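Side-chain contacts in transcriptional regulator, TetR family (Cytophaga hutchinsonii, PDB 3EUP), which probably binds DNA as a homodimer to regulate transcription, with an N-terminal helix-turn-helix domain and a C-terminal domain of the tetracycline-repressor type: residues T12-F15 with I16-S19; T159-A162 with F163-A167. One frame throughout, in Å; residues are numbered along the deposited sequence.

Interaction 1: T12-F15 with I16-S19; sequences TRQF and IIES
Two turns of helix 10-31, the first long helix of the TetR-type DNA-binding domain, bring Gln14 against Glu18 and Phe15 against Ser19. Gln14 NE2 donates to Glu18 OE2 at 2.7 Å with an N-H...O angle of 167°. The oxygen lies in the amide plane of Gln14 but is met on the anti side of the carboxylate, and the two planar groups are turned 71° apart. A bend in the glutamine at chi2 (60°) turns the amide forward along the helix to Glu18, whose chain is extended beyond CG. Ser19 does two things at once. Its OG donates to Phe15 O at 2.8 Å, while Ser19 N approaches that oxygen from the opposite face of the carbonyl plane, so one backbone acceptor is gripped twice. The same hydroxyl oxygen stands over one face of the Phe15 ring, displaced toward the rim and nearest CZ, 3.3 Å from OG. On the side of Arg13, the extended arginine lays one face of its guanidinium over the methyl of Ile17, NH1 to CD1 being 3.5 Å. Ile17 is buried against Ala61 and Tyr65 of helix 55-78, and Tyr65 also touches Gln14 and Glu18; Phe15, Ile16 and Ser19 meet Thr41 at the end of helix 34-41.

Interaction 2: T159-A162 with F163-A167; sequences TKIA and FSMIA
Segments 159-162 and 163-167 are successive turns of one continuous alpha helix, joined by i to i+4 backbone bonds from Phe163 N to Thr159 O, Ser164 N to Lys160 O and Met165 N to Ile161 O, with a weak, longer one from Ile166 N to Ala162 O. The methyl of Thr159 and the ring of Phe163 lie side by side and point the same way, CG2 coming within 3.7 Å of CE2. Thr159 CG2 is placed there by a chi1 of -64°, which sets the methyl anti to the backbone N. At the next residue, Ser164 turns its hydroxyl back along the helix: OG donates to Lys160 O at 2.7 Å, tilted 31° from the carbonyl plane, and the backbone N of Ser164 reaches the same oxygen from the other face at 3.0 Å. This carbonyl thus takes two donors within the buried contact. Helix 158-179 belongs to the C-terminal domain of the TetR fold, and here it faces the second subunit of the dimer. Ser164 OG is also hydrogen-bonded to Ser191 of that subunit, Lys160 forms salt bridges with its Asp194 and Glu190, and the Phe163 ring stacks with its Tyr184. A different side of the helix carries Ile161 and Met165, whose side chains meet obliquely, Ile161 CG2 lying 4.1 Å from Met165 SD; beyond them, Met165 packs within its own chain on Leu139 of helix 122-148 and on Leu192 and Leu195 of helix 182-197.

Interaction 1 closes well before interaction 2 opens along the chain, and the two share no helix: the first lies on helix 10-31, the second on helix 158-179. Their centres are 34 Å apart, on opposite sides of the chain's centre, and their nearest atoms remain about 23 Å from each other. The separation follows the two-part architecture of TetR regulators. Residues 12-19 pack against helix 34-41 of the DNA-binding part and against helix 55-78, which in this family leads from it to the C-terminal domain, and touch no other chain of the assembly, whereas residues 159-167 help form the subunit interface. Interaction 1 thus belongs to the part that probably meets DNA, interaction 2 to that pairing the subunits.

Interaction 1: T12-F15 with I16-S19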
ATOM      1  N   THR A  12      10.420  19.670 -23.992  1.00 22.50           N
ATOM      2  CA  THR A  12       9.797  18.488 -24.551  1.00 22.65           C
ATOM      3  C   THR A  12       9.860  17.359 -23.530  1.00 22.63           C
ATOM      4  O   THR A  12       8.861  16.640 -23.292  1.00 21.35           O
ATOM      5  CB  THR A  12      10.463  18.086 -25.872  1.00 22.85           C
ATOM      6  OG1 THR A  12      10.407  19.192 -26.763  1.00 23.94           O
ATOM      7  CG2 THR A  12       9.732  16.921 -26.494  1.00 22.57           C
ATOM      8  N   ARG A  13      11.028  17.240 -22.893  1.00 22.34           N
ATOM      9  CA  ARG A  13      11.250  16.279 -21.827  1.00 22.60           C
ATOM     10  C   ARG A  13      10.246  16.439 -20.691  1.00 21.72           C
ATOM     11  O   ARG A  13       9.657  15.461 -20.231  1.00 22.28           O
ATOM     12  CB  ARG A  13      12.683  16.411 -21.301  1.00 22.75           C
ATOM     13  CG  ARG A  13      13.017  15.437 -20.186  1.00 25.52           C
ATOM     14  CD  ARG A  13      14.505  15.429 -19.867  1.00 27.93           C
ATOM     15  NE  ARG A  13      14.783  14.429 -18.866  1.00 32.25           N
ATOM     16  CZ  ARG A  13      14.490  14.559 -17.579  1.00 35.91           C
ATOM     17  NH1 ARG A  13      13.950  15.681 -17.106  1.00 37.44           N
ATOM     18  NH2 ARG A  13      14.759  13.564 -16.750  1.00 38.86           N
ATOM     19  N   GLN A  14      10.032  17.668 -20.261  1.00 21.84           N
ATOM     20  CA  GLN A  14       9.085  17.950 -19.193  1.00 22.39           C
ATOM     21  C   GLN A  14       7.627  17.672 -19.588  1.00 21.64           C
ATOM     22  O   GLN A  14       6.849  17.137 -18.799  1.00 22.25           O
ATOM     23  CB  GLN A  14       9.241  19.409 -18.720  1.00 22.90           C
ATOM     24  CG  GLN A  14       8.379  19.769 -17.524  1.00 24.08           C
ATOM     25  CD  GLN A  14       8.675  18.922 -16.293  1.00 30.91           C
ATOM     26  OE1 GLN A  14       9.797  18.424 -16.101  1.00 30.53           O
ATOM     27  NE2 GLN A  14       7.651  18.746 -15.442  1.00 35.26           N
ATOM     28  N   PHE A  15       7.261  18.022 -20.809  1.00 20.71           N
ATOM     29  CA  PHE A  15       5.959  17.654 -21.334  1.00 20.62           C
ATOM     30  C   PHE A  15       5.755  16.131 -21.344  1.00 20.27           C
ATOM     31  O   PHE A  15       4.657  15.658 -21.044  1.00 19.01           O
ATOM     32  CB  PHE A  15       5.752  18.211 -22.757  1.00 20.66           C
ATOM     33  CG  PHE A  15       4.520  17.668 -23.433  1.00 22.69           C
ATOM     34  CD1 PHE A  15       3.265  18.235 -23.187  1.00 22.49           C
ATOM     35  CD2 PHE A  15       4.612  16.582 -24.304  1.00 23.88           C
ATOM     36  CE1 PHE A  15       2.101  17.701 -23.787  1.00 24.47           C
ATOM     37  CE2 PHE A  15       3.463  16.055 -24.914  1.00 25.13           C
ATOM     38  CZ  PHE A  15       2.199  16.615 -24.647  1.00 23.39           C
ATOM     39  N   ILE A  16       6.791  15.377 -21.738  1.00 19.69           N
ATOM     40  CA  ILE A  16       6.691  13.950 -21.740  1.00 19.64           C
ATOM     41  C   ILE A  16       6.409  13.480 -20.316  1.00 19.60           C
ATOM     42  O   ILE A  16       5.551  12.635 -20.113  1.00 19.30           O
ATOM     43  CB  ILE A  16       7.975  13.191 -22.233  1.00 19.58           C
ATOM     44  CG1 ILE A  16       8.362  13.520 -23.662  1.00 20.64           C
ATOM     45  CG2 ILE A  16       7.746  11.700 -22.131  1.00 16.62           C
ATOM     46  CD1 ILE A  16       7.271  13.394 -24.575  1.00 25.07           C
ATOM     47  N   ILE A  17       7.153  14.013 -19.347  1.00 20.80           N
ATOM     48  CA  ILE A  17       7.025  13.580 -17.941  1.00 21.56           C
ATOM     49  C   ILE A  17       5.609  13.852 -17.468  1.00 21.80           C
ATOM     50  O   ILE A  17       4.921  12.951 -16.950  1.00 21.55           O
ATOM     51  CB  ILE A  17       8.041  14.265 -17.024  1.00 21.72           C
ATOM     52  CG1 ILE A  17       9.463  13.771 -17.340  1.00 22.78           C
ATOM     53  CG2 ILE A  17       7.722  13.957 -15.553  1.00 22.06           C
ATOM     54  CD1 ILE A  17      10.609  14.662 -16.772  1.00 22.26           C
ATOM     55  N   GLU A  18       5.156  15.078 -17.711  1.00 22.95           N
ATOM     56  CA  GLU A  18       3.825  15.530 -17.284  1.00 23.58           C
ATOM     57  C   GLU A  18       2.696  14.700 -17.880  1.00 23.81           C
ATOM     58  O   GLU A  18       1.750  14.387 -17.189  1.00 23.43           O
ATOM     59  CB  GLU A  18       3.640  17.022 -17.615  1.00 25.01           C
ATOM     60  CG  GLU A  18       4.473  17.843 -16.674  1.00 27.02           C
ATOM     61  CD  GLU A  18       4.531  19.289 -16.974  1.00 31.78           C
ATOM     62  OE1 GLU A  18       3.730  19.784 -17.832  1.00 32.16           O
ATOM     63  OE2 GLU A  18       5.400  19.920 -16.315  1.00 33.70           O
ATOM     64  N   SER A  19       2.824  14.332 -19.152  1.00 23.94           N
ATOM     65  CA  SER A  19       1.775  13.629 -19.880  1.00 23.90           C
ATOM     66  C   SER A  19       1.709  12.185 -19.481  1.00 22.82           C
ATOM     67  O   SER A  19       0.629  11.580 -19.501  1.00 22.13           O
ATOM     68  CB  SER A  19       2.063  13.647 -21.384  1.00 23.54           C
ATOM     69  OG  SER A  19       2.015  14.961 -21.851  1.00 29.30           O
TER

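Interaction 2: T159-A162 with F163-A167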
ATOM      1  N   THR A 159      10.930   9.051  16.393  1.00 25.29           N
ATOM      2  CA  THR A 159      11.045   8.118  15.253  1.00 24.76           C
ATOM      3  C   THR A 159       9.834   7.204  15.160  1.00 24.29           C
ATOM      4  O   THR A 159       9.240   7.031  14.068  1.00 23.66           O
ATOM      5  CB  THR A 159      12.338   7.286  15.318  1.00 25.02           C
ATOM      6  OG1 THR A 159      13.447   8.161  15.203  1.00 24.61           O
ATOM      7  CG2 THR A 159      12.425   6.302  14.156  1.00 24.00           C
ATOM      8  N   LYS A 160       9.448   6.609  16.289  1.00 23.80           N
ATOM      9  CA  LYS A 160       8.232   5.791  16.339  1.00 23.82           C
ATOM     10  C   LYS A 160       6.960   6.513  15.834  1.00 23.53           C
ATOM     11  O   LYS A 160       6.168   5.944  15.051  1.00 23.91           O
ATOM     12  CB  LYS A 160       7.954   5.244  17.746  1.00 24.16           C
ATOM     13  CG  LYS A 160       6.625   4.499  17.836  1.00 26.19           C
ATOM     14  CD  LYS A 160       6.460   3.657  19.086  1.00 29.07           C
ATOM     15  CE  LYS A 160       5.836   4.402  20.229  1.00 30.61           C
ATOM     16  NZ  LYS A 160       5.555   3.461  21.343  1.00 33.41           N
ATOM     17  N   ILE A 161       6.751   7.740  16.283  1.00 22.83           N
ATOM     18  CA  ILE A 161       5.601   8.532  15.856  1.00 22.72           C
ATOM     19  C   ILE A 161       5.646   8.845  14.346  1.00 22.34           C
ATOM     20  O   ILE A 161       4.637   8.716  13.632  1.00 21.96           O
ATOM     21  CB  ILE A 161       5.436   9.856  16.669  1.00 22.84           C
ATOM     22  CG1 ILE A 161       4.936   9.544  18.078  1.00 25.31           C
ATOM     23  CG2 ILE A 161       4.413  10.787  15.979  1.00 20.41           C
ATOM     24  CD1 ILE A 161       6.028   9.113  18.989  1.00 28.96           C
ATOM     25  N   ALA A 162       6.824   9.197  13.873  1.00 21.52           N
ATOM     26  CA  ALA A 162       7.007   9.573  12.475  1.00 22.01           C
ATOM     27  C   ALA A 162       6.692   8.371  11.547  1.00 21.75           C
ATOM     28  O   ALA A 162       5.972   8.532  10.571  1.00 22.13           O
ATOM     29  CB  ALA A 162       8.462  10.123  12.257  1.00 21.20           C
ATOM     30  N   PHE A 163       7.189   7.183  11.870  1.00 21.79           N
ATOM     31  CA  PHE A 163       6.899   5.990  11.047  1.00 22.09           C
ATOM     32  C   PHE A 163       5.441   5.580  11.173  1.00 21.42           C
ATOM     33  O   PHE A 163       4.857   5.197  10.200  1.00 21.96           O
ATOM     34  CB  PHE A 163       7.809   4.790  11.334  1.00 21.16           C
ATOM     35  CG  PHE A 163       9.157   4.874  10.669  1.00 22.40           C
ATOM     36  CD1 PHE A 163       9.264   4.917   9.289  1.00 22.66           C
ATOM     37  CD2 PHE A 163      10.317   4.898  11.422  1.00 21.64           C
ATOM     38  CE1 PHE A 163      10.488   5.007   8.679  1.00 24.10           C
ATOM     39  CE2 PHE A 163      11.572   4.983  10.817  1.00 21.63           C
ATOM     40  CZ  PHE A 163      11.664   5.026   9.443  1.00 20.04           C
ATOM     41  N   SER A 164       4.845   5.727  12.347  1.00 22.01           N
ATOM     42  CA  SER A 164       3.444   5.364  12.531  1.00 22.34           C
ATOM     43  C   SER A 164       2.485   6.249  11.756  1.00 21.77           C
ATOM     44  O   SER A 164       1.466   5.758  11.275  1.00 23.43           O
ATOM     45  CB  SER A 164       3.056   5.383  14.000  1.00 22.24           C
ATOM     46  OG  SER A 164       3.927   4.511  14.702  1.00 25.76           O
ATOM     47  N   MET A 165       2.812   7.529  11.650  1.00 21.66           N
ATOM     48  CA  MET A 165       2.041   8.512  10.875  1.00 20.69           C
ATOM     49  C   MET A 165       2.013   8.075   9.427  1.00 19.84           C
ATOM     50  O   MET A 165       0.950   8.046   8.803  1.00 20.53           O
ATOM     51  CB  MET A 165       2.677   9.937  10.954  1.00 20.77           C
ATOM     52  CG  MET A 165       2.543  10.702  12.311  1.00 20.50           C
ATOM     53  SD  MET A 165       3.415  12.338  12.331  1.00 14.54           S
ATOM     54  CE  MET A 165       2.482  13.109  10.987  1.00 18.28           C
ATOM     55  N   ILE A 166       3.197   7.760   8.902  1.00 19.05           N
ATOM     56  CA  ILE A 166       3.369   7.291   7.541  1.00 19.23           C
ATOM     57  C   ILE A 166       2.546   6.055   7.292  1.00 19.05           C
ATOM     58  O   ILE A 166       1.809   5.979   6.320  1.00 19.29           O
ATOM     59  CB  ILE A 166       4.863   7.084   7.218  1.00 20.06           C
ATOM     60  CG1 ILE A 166       5.549   8.469   7.155  1.00 21.42           C
ATOM     61  CG2 ILE A 166       5.029   6.280   5.889  1.00 17.51           C
ATOM     62  CD1 ILE A 166       7.100   8.466   7.063  1.00 21.39           C
ATOM     63  N   ALA A 167       2.589   5.115   8.225  1.00 19.65           N
ATOM     64  CA  ALA A 167       1.793   3.920   8.115  1.00 19.55           C
ATOM     65  C   ALA A 167       0.328   4.247   8.074  1.00 20.13           C
ATOM     66  O   ALA A 167      -0.428   3.676   7.287  1.00 20.83           O
ATOM     67  CB  ALA A 167       2.102   2.942   9.274  1.00 19.36           C
TER